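Putative carbohydrate-active enzyme (PDB 5WH8) probably hydrolyses glycosidic bonds in cellulose, this chain being the glycosyl hydrolase family 5 catalytic domain of a longer multi-modular protein. Local coordinates at residues A[163-168]-A[197-202]. Residues are numbered along the deposited sequence; the frame is centred on the assembly and turned at random.
Sequences YAEAVI and DPLSYD
With chi1 at -71°, Ile168 sets CG1 opposite its carbonyl carbon and CG2 opposite its backbone N, and both branches meet the ring of Tyr201, which a chi1 of -54° places opposite its own carbonyl carbon, beside the backbone N. The methyl CG2 sits over the middle of one ring face, 3.6 Å from the ring centroid and 6° off the ring normal, a CH-pi contact; the other branch ends with CD1 3.7 Å from Tyr201 CD2. Isoleucine suits the place because its short branch can cap the ring while the longer one runs past the ring's rim to Leu199, CD1 to CD1 4.1 Å. Both methyls of Leu199 touch Ala164 CB, CD2 at 3.9 Å and CD1 at 4.1 Å, where the small alanine lets the leucine lie close to the helix. In this TIM barrel, helix 157-172 follows strand 142-145, and the loop leading into strand 204-211 packs on it; Cys182 and Ile180 of strand 180-182 continue the apolar layer inward. At the outer margin Glu165 lays its aliphatic part at the edge of the Tyr201 ring, with CG 3.9 Å from Tyr201 OH. Its extended chain carries OE2 to a salt bridge with Lys161 and to a bridging water that donates to Glu165 OE2 (2.7 Å from the water O) and accepts the N-H of Ser200.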
loop_
_atom_site.group_PDB
_atom_site.type_symbol
_atom_site.label_atom_id
_atom_site.label_comp_id
_atom_site.label_asym_id
_atom_site.label_seq_id
_atom_site.Cartn_x
_atom_site.Cartn_y
_atom_site.Cartn_z
ATOM N N TYR A 163 7.919 18.003 -0.195
ATOM C CA TYR A 163 7.881 17.012 0.881
ATOM C C TYR A 163 8.759 15.814 0.543
ATOM O O TYR A 163 9.566 15.377 1.360
ATOM C CB TYR A 163 6.433 16.551 1.148
ATOM C CG TYR A 163 6.319 15.341 2.077
ATOM C CD1 TYR A 163 6.399 15.494 3.446
ATOM C CD2 TYR A 163 6.171 14.051 1.569
ATOM C CE1 TYR A 163 6.302 14.410 4.296
ATOM C CE2 TYR A 163 6.083 12.950 2.415
ATOM C CZ TYR A 163 6.157 13.139 3.773
ATOM O OH TYR A 163 6.087 12.079 4.652
ATOM N N ALA A 164 8.578 15.274 -0.660
ATOM C CA ALA A 164 9.326 14.093 -1.083
ATOM C C ALA A 164 10.828 14.379 -1.144
ATOM O O ALA A 164 11.646 13.516 -0.828
ATOM C CB ALA A 164 8.826 13.610 -2.435
ATOM N N GLU A 165 11.195 15.583 -1.569
ATOM C CA GLU A 165 12.609 15.936 -1.658
ATOM C C GLU A 165 13.226 16.165 -0.265
ATOM O O GLU A 165 14.459 16.191 -0.132
ATOM C CB GLU A 165 12.768 17.147 -2.588
ATOM C CG GLU A 165 12.535 16.756 -4.050
ATOM C CD GLU A 165 12.511 17.907 -5.036
ATOM O OE1 GLU A 165 12.446 19.084 -4.618
ATOM O OE2 GLU A 165 12.532 17.615 -6.250
ATOM N N ALA A 166 12.385 16.293 0.765
ATOM C CA ALA A 166 12.838 16.312 2.173
ATOM C C ALA A 166 13.006 14.900 2.743
ATOM O O ALA A 166 13.996 14.598 3.424
ATOM C CB ALA A 166 11.853 17.125 3.052
ATOM N N VAL A 167 12.041 14.032 2.475
ATOM C CA VAL A 167 12.041 12.687 3.056
ATOM C C VAL A 167 12.911 11.670 2.293
ATOM O O VAL A 167 13.546 10.819 2.912
ATOM C CB VAL A 167 10.561 12.150 3.162
ATOM C CG1 VAL A 167 10.517 10.683 3.499
ATOM C CG2 VAL A 167 9.760 12.983 4.194
ATOM N N ILE A 168 12.926 11.710 0.963
ATOM C CA ILE A 168 13.610 10.660 0.210
ATOM C C ILE A 168 15.120 10.648 0.499
ATOM O O ILE A 168 15.694 9.569 0.648
ATOM C CB ILE A 168 13.319 10.768 -1.301
ATOM C CG1 ILE A 168 11.850 10.348 -1.544
ATOM C CG2 ILE A 168 14.278 9.884 -2.122
ATOM C CD1 ILE A 168 11.391 10.520 -2.964
ATOM N N ASP A 197 6.325 17.120 -13.910
ATOM C CA ASP A 197 7.546 17.505 -13.215
ATOM C C ASP A 197 7.942 16.396 -12.248
ATOM O O ASP A 197 7.873 16.579 -11.045
ATOM C CB ASP A 197 7.328 18.824 -12.467
ATOM C CG ASP A 197 8.611 19.410 -11.882
ATOM O OD1 ASP A 197 9.729 19.032 -12.301
ATOM O OD2 ASP A 197 8.490 20.282 -10.998
ATOM N N PRO A 198 8.347 15.226 -12.774
ATOM C CA PRO A 198 8.590 14.089 -11.878
ATOM C C PRO A 198 9.825 14.224 -11.004
ATOM O O PRO A 198 10.731 15.025 -11.283
ATOM C CB PRO A 198 8.743 12.895 -12.836
ATOM C CG PRO A 198 8.975 13.461 -14.169
ATOM C CD PRO A 198 8.430 14.863 -14.196
ATOM N N LEU A 199 9.842 13.434 -9.932
ATOM C CA LEU A 199 11.020 13.310 -9.062
ATOM C C LEU A 199 12.232 12.750 -9.820
ATOM O O LEU A 199 12.077 11.931 -10.732
ATOM C CB LEU A 199 10.702 12.407 -7.863
ATOM C CG LEU A 199 9.634 12.936 -6.917
ATOM C CD1 LEU A 199 9.048 11.798 -6.068
ATOM C CD2 LEU A 199 10.268 13.998 -6.037
ATOM N N SER A 200 13.437 13.186 -9.450
ATOM C CA SER A 200 14.649 12.738 -10.169
ATOM C C SER A 200 15.328 11.490 -9.592
ATOM O O SER A 200 16.398 11.090 -10.051
ATOM C CB SER A 200 15.678 13.877 -10.223
ATOM O OG SER A 200 15.151 14.944 -10.984
ATOM N N TYR A 201 14.707 10.864 -8.605
ATOM C CA TYR A 201 15.287 9.703 -7.938
ATOM C C TYR A 201 14.943 8.407 -8.668
ATOM O O TYR A 201 13.901 8.326 -9.313
ATOM C CB TYR A 201 14.771 9.609 -6.494
ATOM C CG TYR A 201 14.974 10.856 -5.673
ATOM C CD1 TYR A 201 16.214 11.166 -5.142
ATOM C CD2 TYR A 201 13.916 11.722 -5.421
ATOM C CE1 TYR A 201 16.398 12.317 -4.383
ATOM C CE2 TYR A 201 14.086 12.854 -4.667
ATOM C CZ TYR A 201 15.330 13.160 -4.159
ATOM O OH TYR A 201 15.480 14.310 -3.406
ATOM N N ASP A 202 15.802 7.395 -8.535
ATOM C CA ASP A 202 15.526 6.042 -9.029
ATOM C C ASP A 202 14.545 5.277 -8.119
ATOM O O ASP A 202 14.404 5.595 -6.933
ATOM C CB ASP A 202 16.822 5.210 -9.119
ATOM C CG ASP A 202 17.854 5.798 -10.062
ATOM O OD1 ASP A 202 17.475 6.357 -11.116
ATOM O OD2 ASP A 202 19.062 5.668 -9.750
HETATM O O HOH W 1 13.558 15.575 -7.744
#